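Local coordinates for protein Kinase A (Toxoplasma gondii, PDB 5J3U), which binds cAMP in two cyclic nucleotide-binding domains and, as in related regulatory subunits, probably holds the kinase catalytic subunit inactive until the nucleotide arrives, at residues R14-S19 against N31-A36; N23-K28 against K124-K129; S136-V141 against G153-A158; A168-Q173 against C233-L238; G213-I218 against K256-Y261. All blocks are in the same frame, centred on the assembly; numbering follows the deposited sequence.

Interaction 1. Residues R14-S19 against N31-A36; sequences RILRQS and NTVILA
Leu16, near the end of helix 6-18, faces Val33 and Ile34 on helix 27-36, and the backbones come nearest at Leu16 and Ile34, whose CA atoms are 8.4 Å apart. A single methyl carries the whole contact. CD1 of Leu16 stands anti to its own CA (chi2 178°), so it is the far-reaching branch of the side chain, and it enters between two residues that follow each other on the opposing helix. Its closer partner is the methylene CG1 of Ile34 at 3.6 Å, met from alongside as the two side chains run past each other in opposite directions. CG1 of Val33 lies 3.9 Å from the same Leu16 CD1, and here the two side chains meet at a slant. The three residues are buried: Phe22, Leu30 and Met37 also touch Leu16, while Val33 reaches Ile122 and Val123 of helix 116-138. The pair, two helices joined by a short loop, is consistent with the N3A motif, which precedes the beta-roll in cyclic nucleotide-binding domains. Polar bonds tie that loop back to the first helix: Arg17 NH1 reaches Leu25 O, and Asn23 ND2 bonds Arg17 O. Across the helix pair itself there is no hydrogen bond, and so the contact rests on the fit of carbon surfaces and the exclusion of water.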
# COMPACT_ATOMS: atom_id res chain seq x y z
N ARG A 14 -9.46 -2.50 -9.22
CA ARG A 14 -8.23 -3.20 -8.80
C ARG A 14 -7.16 -2.17 -8.35
O ARG A 14 -6.57 -2.31 -7.26
CB ARG A 14 -7.73 -4.10 -9.95
CG ARG A 14 -6.42 -4.84 -9.68
CD ARG A 14 -5.89 -5.64 -10.88
NE ARG A 14 -5.68 -4.81 -12.08
CZ ARG A 14 -4.67 -3.95 -12.30
NH1 ARG A 14 -3.69 -3.77 -11.41
NH2 ARG A 14 -4.64 -3.25 -13.44
N ILE A 15 -6.94 -1.14 -9.14
CA ILE A 15 -5.89 -0.15 -8.81
C ILE A 15 -6.32 0.69 -7.62
O ILE A 15 -5.49 1.00 -6.75
CB ILE A 15 -5.39 0.75 -10.00
CG1 ILE A 15 -6.49 1.54 -10.64
CG2 ILE A 15 -4.73 -0.12 -11.08
CD1 ILE A 15 -6.02 2.46 -11.77
N LEU A 16 -7.61 0.96 -7.47
CA LEU A 16 -8.05 1.78 -6.33
C LEU A 16 -7.92 1.05 -5.02
O LEU A 16 -7.47 1.63 -4.03
CB LEU A 16 -9.49 2.29 -6.46
CG LEU A 16 -9.68 3.59 -7.22
CD1 LEU A 16 -11.18 3.87 -7.27
CD2 LEU A 16 -8.97 4.78 -6.61
N ARG A 17 -8.33 -0.20 -5.00
CA ARG A 17 -8.22 -1.00 -3.81
C ARG A 17 -6.77 -1.11 -3.35
O ARG A 17 -6.53 -1.16 -2.16
CB ARG A 17 -8.78 -2.40 -4.04
CG ARG A 17 -8.60 -3.36 -2.88
CD ARG A 17 -9.26 -2.84 -1.60
NE ARG A 17 -10.74 -2.79 -1.74
CZ ARG A 17 -11.57 -2.08 -0.96
NH1 ARG A 17 -11.09 -1.32 0.02
NH2 ARG A 17 -12.91 -2.10 -1.18
N GLN A 18 -5.82 -1.17 -4.29
CA GLN A 18 -4.38 -1.18 -3.91
C GLN A 18 -3.77 0.18 -3.56
O GLN A 18 -2.65 0.23 -3.05
CB GLN A 18 -3.55 -1.85 -5.01
CG GLN A 18 -3.83 -3.34 -5.14
CD GLN A 18 -3.76 -4.07 -3.80
OE1 GLN A 18 -2.77 -3.97 -3.10
NE2 GLN A 18 -4.84 -4.75 -3.43
N SER A 19 -4.47 1.27 -3.82
CA SER A 19 -3.92 2.60 -3.62
C SER A 19 -4.00 2.93 -2.14
O SER A 19 -5.07 2.85 -1.54
CB SER A 19 -4.73 3.61 -4.38
OG SER A 19 -4.20 4.91 -4.25
N ASN A 31 -17.08 1.76 -4.72
CA ASN A 31 -17.97 1.89 -5.89
C ASN A 31 -18.43 3.35 -6.16
O ASN A 31 -18.46 3.78 -7.31
CB ASN A 31 -19.12 0.91 -5.82
CG ASN A 31 -19.97 0.95 -7.06
OD1 ASN A 31 -21.07 1.54 -7.07
ND2 ASN A 31 -19.47 0.35 -8.11
N THR A 32 -18.78 4.07 -5.14
CA THR A 32 -19.12 5.49 -5.23
C THR A 32 -17.98 6.38 -5.74
O THR A 32 -18.16 7.20 -6.62
CB THR A 32 -19.57 5.94 -3.87
OG1 THR A 32 -20.74 5.20 -3.57
CG2 THR A 32 -19.86 7.44 -3.75
N VAL A 33 -16.78 6.15 -5.21
CA VAL A 33 -15.57 6.79 -5.78
C VAL A 33 -15.41 6.43 -7.26
O VAL A 33 -15.20 7.32 -8.08
CB VAL A 33 -14.27 6.40 -5.00
CG1 VAL A 33 -13.06 6.95 -5.71
CG2 VAL A 33 -14.33 6.88 -3.56
N ILE A 34 -15.56 5.17 -7.63
CA ILE A 34 -15.46 4.75 -9.01
C ILE A 34 -16.50 5.51 -9.86
O ILE A 34 -16.16 6.05 -10.92
CB ILE A 34 -15.57 3.21 -9.18
CG1 ILE A 34 -14.30 2.56 -8.60
CG2 ILE A 34 -15.76 2.78 -10.63
CD1 ILE A 34 -14.42 1.05 -8.46
N LEU A 35 -17.71 5.64 -9.33
CA LEU A 35 -18.78 6.36 -10.10
C LEU A 35 -18.34 7.80 -10.39
O LEU A 35 -18.56 8.32 -11.49
CB LEU A 35 -20.07 6.38 -9.31
CG LEU A 35 -21.29 7.02 -10.02
CD1 LEU A 35 -21.60 6.32 -11.32
CD2 LEU A 35 -22.49 7.03 -9.12
N ALA A 36 -17.77 8.44 -9.38
CA ALA A 36 -17.32 9.83 -9.45
C ALA A 36 -16.11 10.06 -10.34
O ALA A 36 -15.93 11.16 -10.85
CB ALA A 36 -17.08 10.39 -8.07

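Interaction 2. Residues N23-K28 against K124-K129; sequences NSLDEK and KDAATK
Ser24 and Leu25, in the loop that leads into helix 27-36, lie against one turn of helix 116-138, with the CA atoms of Ser24 and Ala127 7.0 Å apart as the closest backbone pair. The arrangement is consistent with the N3A motif of a cyclic nucleotide-binding domain docking on the helix that follows the beta-roll, so that residues just over a hundred positions apart meet. Ala126 is the landing point. Its CB points toward the loop and is touched by two side chains, CD2 of Leu25 at 4.0 Å and OG of Ser24 at 4.1 Å. Leu25 works in two directions: CD1, anti to CA (chi2 176°), continues the chain, and CD2, the other branch at CG, meets Ala126 CB, while the residue also packs on Leu30 and Val33. Ser24, partly exposed, approaches beside Arg130. At 3.9 Å its OG is too far from Ala126 O for a hydrogen bond, and the junction as a whole is one of van der Waals contact. Polar groups instead fix the flanks. Lys124 NZ is bonded to the carbonyls of Leu93 and Leu94, linking the same helix to the short helix 91-95 beside the first cAMP site. On the loop, Asp26 occupies the N-cap of helix 27-36, its OD1 accepting a bond from the backbone N of Asp29.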
# COMPACT_ATOMS: atom_id res chain seq x y z
N ASN A 23 -7.46 2.21 0.27
CA ASN A 23 -7.44 0.80 0.63
C ASN A 23 -8.38 0.42 1.76
O ASN A 23 -8.79 -0.70 1.81
CB ASN A 23 -5.97 0.43 0.99
CG ASN A 23 -5.80 -1.01 1.38
OD1 ASN A 23 -5.70 -1.33 2.56
ND2 ASN A 23 -5.77 -1.88 0.41
N SER A 24 -8.70 1.35 2.64
CA SER A 24 -9.59 1.10 3.76
C SER A 24 -11.08 1.24 3.42
O SER A 24 -11.93 0.89 4.29
CB SER A 24 -9.29 2.02 4.94
OG SER A 24 -9.78 3.31 4.75
N LEU A 25 -11.43 1.67 2.21
CA LEU A 25 -12.84 1.86 1.90
C LEU A 25 -13.59 0.54 1.80
O LEU A 25 -13.09 -0.43 1.18
CB LEU A 25 -13.03 2.68 0.63
CG LEU A 25 -12.52 4.13 0.76
CD1 LEU A 25 -12.68 4.82 -0.60
CD2 LEU A 25 -13.20 4.97 1.84
N ASP A 26 -14.79 0.51 2.36
CA ASP A 26 -15.73 -0.61 2.05
C ASP A 26 -16.15 -0.60 0.56
O ASP A 26 -15.90 0.37 -0.16
CB ASP A 26 -16.88 -0.73 3.02
CG ASP A 26 -17.90 0.34 2.90
OD1 ASP A 26 -18.17 0.83 1.78
OD2 ASP A 26 -18.44 0.70 3.98
N GLU A 27 -16.69 -1.73 0.10
CA GLU A 27 -16.83 -1.96 -1.32
C GLU A 27 -17.84 -1.00 -1.95
O GLU A 27 -17.63 -0.52 -3.09
CB GLU A 27 -17.13 -3.41 -1.65
CG GLU A 27 -18.50 -3.85 -1.25
CD GLU A 27 -18.80 -5.29 -1.56
OE1 GLU A 27 -17.89 -6.02 -1.99
OE2 GLU A 27 -19.96 -5.66 -1.36
N LYS A 28 -18.86 -0.62 -1.17
CA LYS A 28 -19.79 0.36 -1.69
C LYS A 28 -19.21 1.76 -1.81
O LYS A 28 -19.49 2.42 -2.80
CB LYS A 28 -21.10 0.34 -0.93
CG LYS A 28 -21.89 -0.95 -1.16
CD LYS A 28 -23.38 -0.69 -0.93
CE LYS A 28 -24.25 -1.94 -1.00
NZ LYS A 28 -25.71 -1.54 -1.08
N LYS A 124 -11.54 11.23 2.61
CA LYS A 124 -10.52 12.01 3.35
C LYS A 124 -10.46 11.60 4.83
O LYS A 124 -9.39 11.26 5.34
CB LYS A 124 -10.76 13.50 3.20
CG LYS A 124 -9.71 14.34 3.90
CD LYS A 124 -9.90 15.83 3.69
CE LYS A 124 -8.91 16.58 4.57
NZ LYS A 124 -8.62 17.91 3.98
N ASP A 125 -11.60 11.62 5.50
CA ASP A 125 -11.69 11.20 6.91
C ASP A 125 -11.29 9.75 7.11
O ASP A 125 -10.52 9.47 8.04
CB ASP A 125 -13.10 11.50 7.46
CG ASP A 125 -13.37 13.03 7.59
OD1 ASP A 125 -12.44 13.84 7.46
OD2 ASP A 125 -14.55 13.43 7.81
N ALA A 126 -11.77 8.83 6.26
CA ALA A 126 -11.46 7.43 6.38
C ALA A 126 -9.95 7.20 6.25
O ALA A 126 -9.35 6.42 7.00
CB ALA A 126 -12.17 6.61 5.32
N ALA A 127 -9.36 7.88 5.29
CA ALA A 127 -7.91 7.74 4.98
C ALA A 127 -7.06 8.22 6.15
O ALA A 127 -6.10 7.51 6.57
CB ALA A 127 -7.57 8.51 3.75
N THR A 128 -7.40 9.42 6.67
CA THR A 128 -6.60 10.00 7.74
C THR A 128 -6.79 9.24 9.03
O THR A 128 -5.82 9.04 9.77
CB THR A 128 -6.80 11.51 7.95
OG1 THR A 128 -8.10 11.76 8.41
CG2 THR A 128 -6.56 12.34 6.64
N LYS A 129 -8.00 8.74 9.26
CA LYS A 129 -8.21 7.88 10.40
C LYS A 129 -7.44 6.56 10.31
O LYS A 129 -6.86 6.09 11.33
CB LYS A 129 -9.68 7.58 10.57
CG LYS A 129 -9.94 6.88 11.87
CD LYS A 129 -11.43 6.79 12.23
CE LYS A 129 -11.59 5.77 13.36
NZ LYS A 129 -13.03 5.64 13.70

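Interaction 3. Residues S136-V141 against G153-A158; sequences SFLKSV and GKVADA
The backbone N of Ala158 is gripped twice as helix 149-157 finishes, by Val155 O at 2.9 Å and more weakly by Lys154 O, and this closing turn presents Val155 and Ala156 to Leu138. The other segment is also leaving a helix: a type I turn runs from Leu138 to Val141, with Val141 N bonded to Leu138 O at 3.1 Å. Between these two ends one methyl does the touching. CG of Leu138 sits beside its backbone N (chi1 -66°), and with chi2 at -173° CD1 becomes the outstretched branch that arrives over the facing helix. It comes down on the peptide as well as on side chains: CD1 of Leu138 is 3.6 Å from the backbone N of Ala156, and 3.9 Å from that residue's CB. CG1 of Val155 approaches the same Leu138 CD1 to 3.7 Å, its side chain lying at an angle to the leucine. The contact is buried, and no hydrogen bond crosses it; side chain meets side chain through carbon alone. Ile182 of strand 179-183 and Leu144 also pack on Leu138, whereas Ala156 leans on Arg131 and Tyr134 of helix 116-138, where Arg131 makes a salt bridge with Asp157. A leucine meeting residues 17 and 18 positions later recalls Leu16 with Val33 and Ile34, consistent with the helical N3A motif that leads into a beta-roll in this family.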
# COMPACT_ATOMS: atom_id res chain seq x y z
N SER A 136 -0.91 4.13 15.69
CA SER A 136 -1.24 3.61 16.99
C SER A 136 -0.91 2.16 17.14
O SER A 136 -0.24 1.77 18.12
CB SER A 136 -2.69 3.88 17.28
OG SER A 136 -2.99 3.37 18.53
N PHE A 137 -1.27 1.38 16.12
CA PHE A 137 -1.05 -0.06 16.11
C PHE A 137 0.43 -0.33 16.17
O PHE A 137 0.87 -1.10 17.00
CB PHE A 137 -1.68 -0.65 14.88
CG PHE A 137 -1.27 -2.06 14.57
CD1 PHE A 137 -1.58 -3.08 15.45
CD2 PHE A 137 -0.62 -2.34 13.38
CE1 PHE A 137 -1.22 -4.40 15.16
CE2 PHE A 137 -0.28 -3.65 13.06
CZ PHE A 137 -0.57 -4.67 13.96
N LEU A 138 1.20 0.31 15.32
CA LEU A 138 2.65 -0.02 15.20
C LEU A 138 3.39 0.33 16.48
O LEU A 138 4.43 -0.22 16.81
CB LEU A 138 3.30 0.72 14.03
CG LEU A 138 2.87 0.35 12.62
CD1 LEU A 138 3.72 1.05 11.59
CD2 LEU A 138 2.95 -1.17 12.39
N LYS A 139 2.85 1.29 17.22
CA LYS A 139 3.49 1.64 18.46
C LYS A 139 3.41 0.53 19.45
O LYS A 139 4.17 0.52 20.40
CB LYS A 139 2.89 2.97 18.99
CG LYS A 139 3.77 3.70 19.93
CD LYS A 139 2.99 4.79 20.66
CE LYS A 139 3.95 5.84 21.22
NZ LYS A 139 5.32 5.35 21.59
N SER A 140 2.51 -0.43 19.27
CA SER A 140 2.47 -1.60 20.11
C SER A 140 2.95 -2.87 19.44
O SER A 140 2.66 -3.95 19.90
CB SER A 140 1.04 -1.76 20.66
OG SER A 140 0.68 -0.52 21.22
N VAL A 141 3.70 -2.75 18.36
CA VAL A 141 4.36 -3.88 17.70
C VAL A 141 5.86 -3.82 18.06
O VAL A 141 6.60 -2.99 17.54
CB VAL A 141 4.13 -3.80 16.18
CG1 VAL A 141 4.93 -4.83 15.40
CG2 VAL A 141 2.64 -3.91 15.84
N GLY A 153 6.05 6.17 11.47
CA GLY A 153 5.04 6.84 10.65
C GLY A 153 5.21 6.56 9.17
O GLY A 153 4.20 6.39 8.44
N LYS A 154 6.45 6.47 8.71
CA LYS A 154 6.69 6.11 7.30
C LYS A 154 6.25 4.70 6.94
O LYS A 154 5.68 4.48 5.89
CB LYS A 154 8.14 6.35 6.90
CG LYS A 154 8.48 7.83 6.87
CD LYS A 154 7.92 8.50 5.62
CE LYS A 154 7.26 9.85 5.86
NZ LYS A 154 7.47 10.86 4.78
N VAL A 155 6.47 3.77 7.86
CA VAL A 155 6.01 2.38 7.70
C VAL A 155 4.47 2.39 7.67
O VAL A 155 3.85 1.82 6.76
CB VAL A 155 6.54 1.47 8.87
CG1 VAL A 155 5.97 0.07 8.77
CG2 VAL A 155 8.06 1.38 8.90
N ALA A 156 3.85 3.10 8.63
CA ALA A 156 2.39 3.21 8.71
C ALA A 156 1.77 3.71 7.38
O ALA A 156 0.73 3.19 6.95
CB ALA A 156 1.96 4.11 9.90
N ASP A 157 2.43 4.67 6.76
CA ASP A 157 2.05 5.25 5.46
C ASP A 157 2.15 4.28 4.29
O ASP A 157 1.55 4.50 3.27
CB ASP A 157 2.95 6.44 5.12
CG ASP A 157 2.62 7.69 5.93
OD1 ASP A 157 1.57 7.74 6.59
OD2 ASP A 157 3.47 8.62 5.96
N ALA A 158 2.91 3.19 4.43
CA ALA A 158 3.06 2.14 3.40
C ALA A 158 2.28 0.81 3.67
O ALA A 158 2.51 -0.23 2.97
CB ALA A 158 4.53 1.82 3.27

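Interaction 4. Residues A168-Q173 against C233-L238; sequences AYIVRQ and CKVACL
Ile170 reaches across the interior of the second domain to Cys233 and Val235, which lie two apart on strand 232-239 and therefore point to the same side. The long arm of the isoleucine makes the contact. CG1 stands anti to the carbonyl carbon (chi1 -57°) and chi2 is 176°, a fully stretched chain that carries CD1 away from its strand, while CG2 stays back beside the carbonyl carbon. CD1 of Ile170 ends 4.1 Å from SG of Cys233 and 4.3 Å from CG1 of Val235, touching both at its tip. The sulfur is brought up by a first torsion of -167°, which places SG opposite the backbone N of Cys233. The backbones are well separated, 9.2 Å between the CA atoms of Ile170 and Val235, and no hydrogen bond spans them, as expected of strands in facing sheets. Ring neighbours complete the filling: Tyr181 and Phe164 each touch both Ile170 and Val235. The chain turns a corner at Ile170, and Ile170 and Val171 both face Val227 in a classic beta bulge; Ile170 packs into the core, while Val171 touches the bound cAMP. On the flank, NH2 of Arg172 lies 3.6 Å above the ring plane of Tyr169, displaced toward the rim. Apolar residues packed between two four-stranded antiparallel sheets, with the nucleotide held nearby, are as expected of the beta-roll of cyclic nucleotide-binding domains.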
# COMPACT_ATOMS: atom_id res chain seq x y z
N ALA A 168 -8.19 -19.89 5.21
CA ALA A 168 -7.59 -19.24 4.02
C ALA A 168 -6.08 -19.12 4.21
O ALA A 168 -5.58 -18.77 5.28
CB ALA A 168 -8.22 -17.89 3.78
N TYR A 169 -5.32 -19.49 3.19
CA TYR A 169 -3.87 -19.42 3.26
C TYR A 169 -3.48 -17.99 2.98
O TYR A 169 -3.84 -17.44 1.94
CB TYR A 169 -3.19 -20.37 2.23
CG TYR A 169 -3.20 -21.81 2.66
CD1 TYR A 169 -4.40 -22.50 2.75
CD2 TYR A 169 -2.02 -22.48 3.01
CE1 TYR A 169 -4.45 -23.81 3.22
CE2 TYR A 169 -2.06 -23.81 3.44
CZ TYR A 169 -3.27 -24.47 3.53
OH TYR A 169 -3.30 -25.82 3.99
N ILE A 170 -2.73 -17.40 3.89
CA ILE A 170 -2.17 -16.04 3.67
C ILE A 170 -0.87 -16.16 2.84
O ILE A 170 -0.66 -15.41 1.89
CB ILE A 170 -1.95 -15.32 5.01
CG1 ILE A 170 -3.27 -15.27 5.79
CG2 ILE A 170 -1.35 -13.91 4.82
CD1 ILE A 170 -3.13 -14.67 7.15
N VAL A 171 -0.01 -17.10 3.22
CA VAL A 171 1.13 -17.50 2.41
C VAL A 171 1.18 -19.02 2.34
O VAL A 171 0.69 -19.73 3.25
CB VAL A 171 2.48 -16.91 2.84
CG1 VAL A 171 2.41 -15.36 2.99
CG2 VAL A 171 3.04 -17.59 4.06
N ARG A 172 1.76 -19.50 1.24
CA ARG A 172 1.96 -20.93 1.01
C ARG A 172 3.45 -21.27 0.89
O ARG A 172 4.21 -20.54 0.21
CB ARG A 172 1.21 -21.34 -0.27
CG ARG A 172 -0.30 -21.01 -0.28
CD ARG A 172 -0.98 -21.23 -1.59
NE ARG A 172 -2.34 -20.73 -1.60
CZ ARG A 172 -3.43 -21.40 -1.24
NH1 ARG A 172 -4.61 -20.77 -1.27
NH2 ARG A 172 -3.37 -22.69 -0.84
N GLN A 173 3.86 -22.37 1.48
CA GLN A 173 5.22 -22.78 1.49
C GLN A 173 5.65 -23.04 0.04
O GLN A 173 4.91 -23.66 -0.73
CB GLN A 173 5.41 -24.04 2.31
CG GLN A 173 6.83 -24.49 2.39
CD GLN A 173 7.06 -25.62 3.43
OE1 GLN A 173 6.17 -25.96 4.22
NE2 GLN A 173 8.25 -26.14 3.44
N CYS A 233 -8.53 -13.55 10.41
CA CYS A 233 -7.29 -12.85 10.60
C CYS A 233 -7.29 -11.59 9.77
O CYS A 233 -7.51 -11.64 8.55
CB CYS A 233 -6.12 -13.73 10.17
SG CYS A 233 -4.52 -13.09 10.69
N LYS A 234 -7.01 -10.47 10.41
CA LYS A 234 -6.86 -9.15 9.76
C LYS A 234 -5.40 -8.77 9.82
O LYS A 234 -4.86 -8.68 10.93
CB LYS A 234 -7.69 -8.10 10.48
CG LYS A 234 -7.63 -6.73 9.83
CD LYS A 234 -8.17 -5.63 10.73
CE LYS A 234 -9.63 -5.68 10.89
NZ LYS A 234 -10.02 -4.59 11.85
N VAL A 235 -4.75 -8.60 8.66
CA VAL A 235 -3.34 -8.38 8.60
C VAL A 235 -3.02 -7.04 7.95
O VAL A 235 -3.70 -6.60 7.00
CB VAL A 235 -2.52 -9.47 7.82
CG1 VAL A 235 -2.34 -10.70 8.68
CG2 VAL A 235 -3.13 -9.78 6.47
N ALA A 236 -2.04 -6.39 8.52
CA ALA A 236 -1.34 -5.27 7.90
C ALA A 236 -0.26 -5.85 7.00
O ALA A 236 0.50 -6.78 7.43
CB ALA A 236 -0.75 -4.35 8.96
N CYS A 237 -0.07 -5.22 5.84
CA CYS A 237 0.76 -5.79 4.75
C CYS A 237 1.73 -4.71 4.28
O CYS A 237 1.28 -3.60 3.99
CB CYS A 237 -0.12 -6.18 3.57
SG CYS A 237 -1.50 -7.24 4.00
N LEU A 238 3.01 -5.04 4.22
CA LEU A 238 4.09 -4.15 3.76
C LEU A 238 4.83 -4.84 2.61
O LEU A 238 5.36 -5.94 2.77
CB LEU A 238 5.05 -3.92 4.88
CG LEU A 238 6.14 -2.87 4.73
CD1 LEU A 238 5.51 -1.48 4.64
CD2 LEU A 238 7.15 -2.94 5.85

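Interaction 5. Residues G213-I218 against K256-Y261; sequences GELALI and KKASEY. With CMP (adenosine-3',5'-cyclic-monophosphate), chain B.
Tyr261 and Glu214 close on the bound cAMP together. The tyrosine OH donates to Glu214 OE2 at 2.5 Å, using that oxygen's syn lone pair, and OE2 lies in the plane of the ring at its edge. The other carboxylate oxygen, OE1, accepts a hydrogen bond from the ribose O2' of cAMP at 2.7 Å, and Gly213 N donates to the same O2' at 3.0 Å. One face of the Tyr261 ring covers the adenine, with C4 of cAMP 3.7 Å above its plane and offset toward the rim. Such a hydrophobic cap is familiar from regulatory subunits of this kinase. Leu215 CD1 touches the adenine at N3 (3.5 Å) and also Tyr261 CE2 (3.8 Å), while its CD2 meets Ala258 CB. Ala216 N holds the phosphate through O1P at 3.0 Å. Behind this first shell, Glu214 CG lies between its backbone N and carbonyl carbon (chi1 75°) and the chain bends at chi2, curling the carboxylate toward the sugar. Arg223 and Ala224 complete the phosphate cassette. Helix 215-219 thus starts at the nucleotide; Ile218 packs on Leu254 and Ser255 of helix 250-257, Leu217 and Ile218 on Phe243 of helix 240-246, with Phe180 of strand 179-183 touching Glu214 and Leu217.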
# COMPACT_ATOMS: atom_id res chain seq x y z
N GLY A 213 6.34 -13.68 7.55
CA GLY A 213 6.57 -13.42 6.16
C GLY A 213 7.84 -12.61 5.94
O GLY A 213 8.03 -12.09 4.85
N GLU A 214 8.70 -12.51 6.96
CA GLU A 214 9.94 -11.75 6.80
C GLU A 214 11.03 -12.56 6.10
O GLU A 214 11.89 -11.95 5.49
CB GLU A 214 10.51 -11.22 8.11
CG GLU A 214 11.21 -12.18 9.08
CD GLU A 214 10.36 -13.24 9.78
OE1 GLU A 214 9.21 -13.47 9.43
OE2 GLU A 214 10.86 -13.88 10.75
N LEU A 215 11.01 -13.88 6.26
CA LEU A 215 12.15 -14.68 5.80
C LEU A 215 12.35 -14.62 4.29
O LEU A 215 13.51 -14.54 3.85
CB LEU A 215 12.10 -16.14 6.28
CG LEU A 215 12.11 -16.36 7.78
CD1 LEU A 215 11.98 -17.84 8.09
CD2 LEU A 215 13.33 -15.74 8.45
N ALA A 216 11.27 -14.64 3.50
CA ALA A 216 11.42 -14.57 2.04
C ALA A 216 12.04 -13.24 1.63
O ALA A 216 12.79 -13.18 0.67
CB ALA A 216 10.10 -14.78 1.32
N LEU A 217 11.74 -12.17 2.37
CA LEU A 217 12.28 -10.82 2.06
C LEU A 217 13.74 -10.70 2.44
O LEU A 217 14.55 -10.26 1.61
CB LEU A 217 11.46 -9.72 2.81
CG LEU A 217 9.96 -9.68 2.54
CD1 LEU A 217 9.27 -8.50 3.24
CD2 LEU A 217 9.67 -9.62 1.07
N ILE A 218 14.11 -11.16 3.64
CA ILE A 218 15.45 -11.06 4.14
C ILE A 218 16.40 -12.02 3.42
O ILE A 218 17.52 -11.64 3.13
CB ILE A 218 15.53 -11.32 5.64
CG1 ILE A 218 14.79 -10.19 6.39
CG2 ILE A 218 16.98 -11.38 6.12
CD1 ILE A 218 14.45 -10.52 7.82
N LYS A 256 18.62 -11.69 12.92
CA LYS A 256 19.17 -12.37 14.09
C LYS A 256 18.11 -13.22 14.82
O LYS A 256 18.42 -14.34 15.26
CB LYS A 256 19.88 -11.35 15.00
CG LYS A 256 21.15 -10.76 14.36
CD LYS A 256 21.96 -9.95 15.40
CE LYS A 256 23.18 -9.23 14.84
NZ LYS A 256 22.80 -7.91 14.28
N LYS A 257 16.88 -12.74 14.91
CA LYS A 257 15.80 -13.50 15.53
C LYS A 257 15.36 -14.74 14.75
O LYS A 257 14.73 -15.62 15.33
CB LYS A 257 14.59 -12.63 15.80
CG LYS A 257 14.88 -11.58 16.85
CD LYS A 257 13.72 -10.61 17.01
CE LYS A 257 12.50 -11.26 17.65
NZ LYS A 257 12.78 -11.84 19.01
N ALA A 258 15.71 -14.83 13.48
CA ALA A 258 15.43 -16.02 12.67
C ALA A 258 15.92 -17.33 13.27
O ALA A 258 15.30 -18.34 13.05
CB ALA A 258 15.98 -15.88 11.26
N SER A 259 16.99 -17.30 14.04
CA SER A 259 17.46 -18.53 14.70
C SER A 259 16.48 -19.10 15.74
O SER A 259 16.56 -20.26 16.09
CB SER A 259 18.81 -18.28 15.37
OG SER A 259 18.60 -17.32 16.38
N GLU A 260 15.54 -18.29 16.22
CA GLU A 260 14.50 -18.81 17.09
C GLU A 260 13.48 -19.77 16.44
O GLU A 260 12.74 -20.43 17.17
CB GLU A 260 13.75 -17.67 17.76
CG GLU A 260 14.63 -16.75 18.62
CD GLU A 260 13.89 -15.47 19.01
OE1 GLU A 260 12.64 -15.50 19.07
OE2 GLU A 260 14.56 -14.44 19.27
N TYR A 261 13.40 -19.85 15.10
CA TYR A 261 12.43 -20.75 14.43
C TYR A 261 12.73 -22.28 14.56
O TYR A 261 13.90 -22.67 14.47
CB TYR A 261 12.34 -20.41 12.96
CG TYR A 261 11.54 -19.10 12.71
CD1 TYR A 261 10.23 -18.96 13.15
CD2 TYR A 261 12.11 -18.06 12.01
CE1 TYR A 261 9.50 -17.80 12.89
CE2 TYR A 261 11.41 -16.89 11.77
CZ TYR A 261 10.11 -16.77 12.21
OH TYR A 261 9.44 -15.59 11.90
P CMP B . 8.42 -16.63 5.16
O1P CMP B . 8.53 -15.38 4.38
O2P CMP B . 9.38 -17.77 4.81
O5' CMP B . 6.92 -17.16 5.01
C5' CMP B . 6.51 -18.22 5.89
C4' CMP B . 6.64 -17.62 7.29
O4' CMP B . 6.32 -18.50 8.38
C3' CMP B . 8.10 -17.31 7.59
O3' CMP B . 8.53 -16.24 6.73
C2' CMP B . 8.09 -17.02 9.07
O2' CMP B . 7.60 -15.68 9.35
C1' CMP B . 6.97 -17.97 9.51
N9 CMP B . 7.45 -19.07 10.28
C8 CMP B . 6.86 -19.47 11.42
N7 CMP B . 7.51 -20.59 11.93
C5 CMP B . 8.49 -20.92 11.06
C6 CMP B . 9.55 -21.97 10.97
N6 CMP B . 9.69 -22.94 11.92
N1 CMP B . 10.36 -21.89 9.90
C2 CMP B . 10.27 -20.98 8.89
N3 CMP B . 9.32 -19.99 8.93
C4 CMP B . 8.46 -19.91 9.97

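From the N terminus, interaction 1 closes the short loop between helices 6-18 and 27-36. Interaction 2 opens inside that loop and crosses it, closing only after the first beta-roll, on helix 116-138; the two touch, and both use helix 27-36. The same long helix then carries the chain into the second domain, where interaction 3 closes another short helical loop about 17 Å (centre to centre) from interaction 2. Interactions 4 and 5 follow and cross each other: 168-173 against 233-238 joins the facing sheets, and 213-218 against 256-261 ties the phosphate cassette to the C-terminal end. Interaction 3 abuts interaction 4 where Ala158 packs on Leu238.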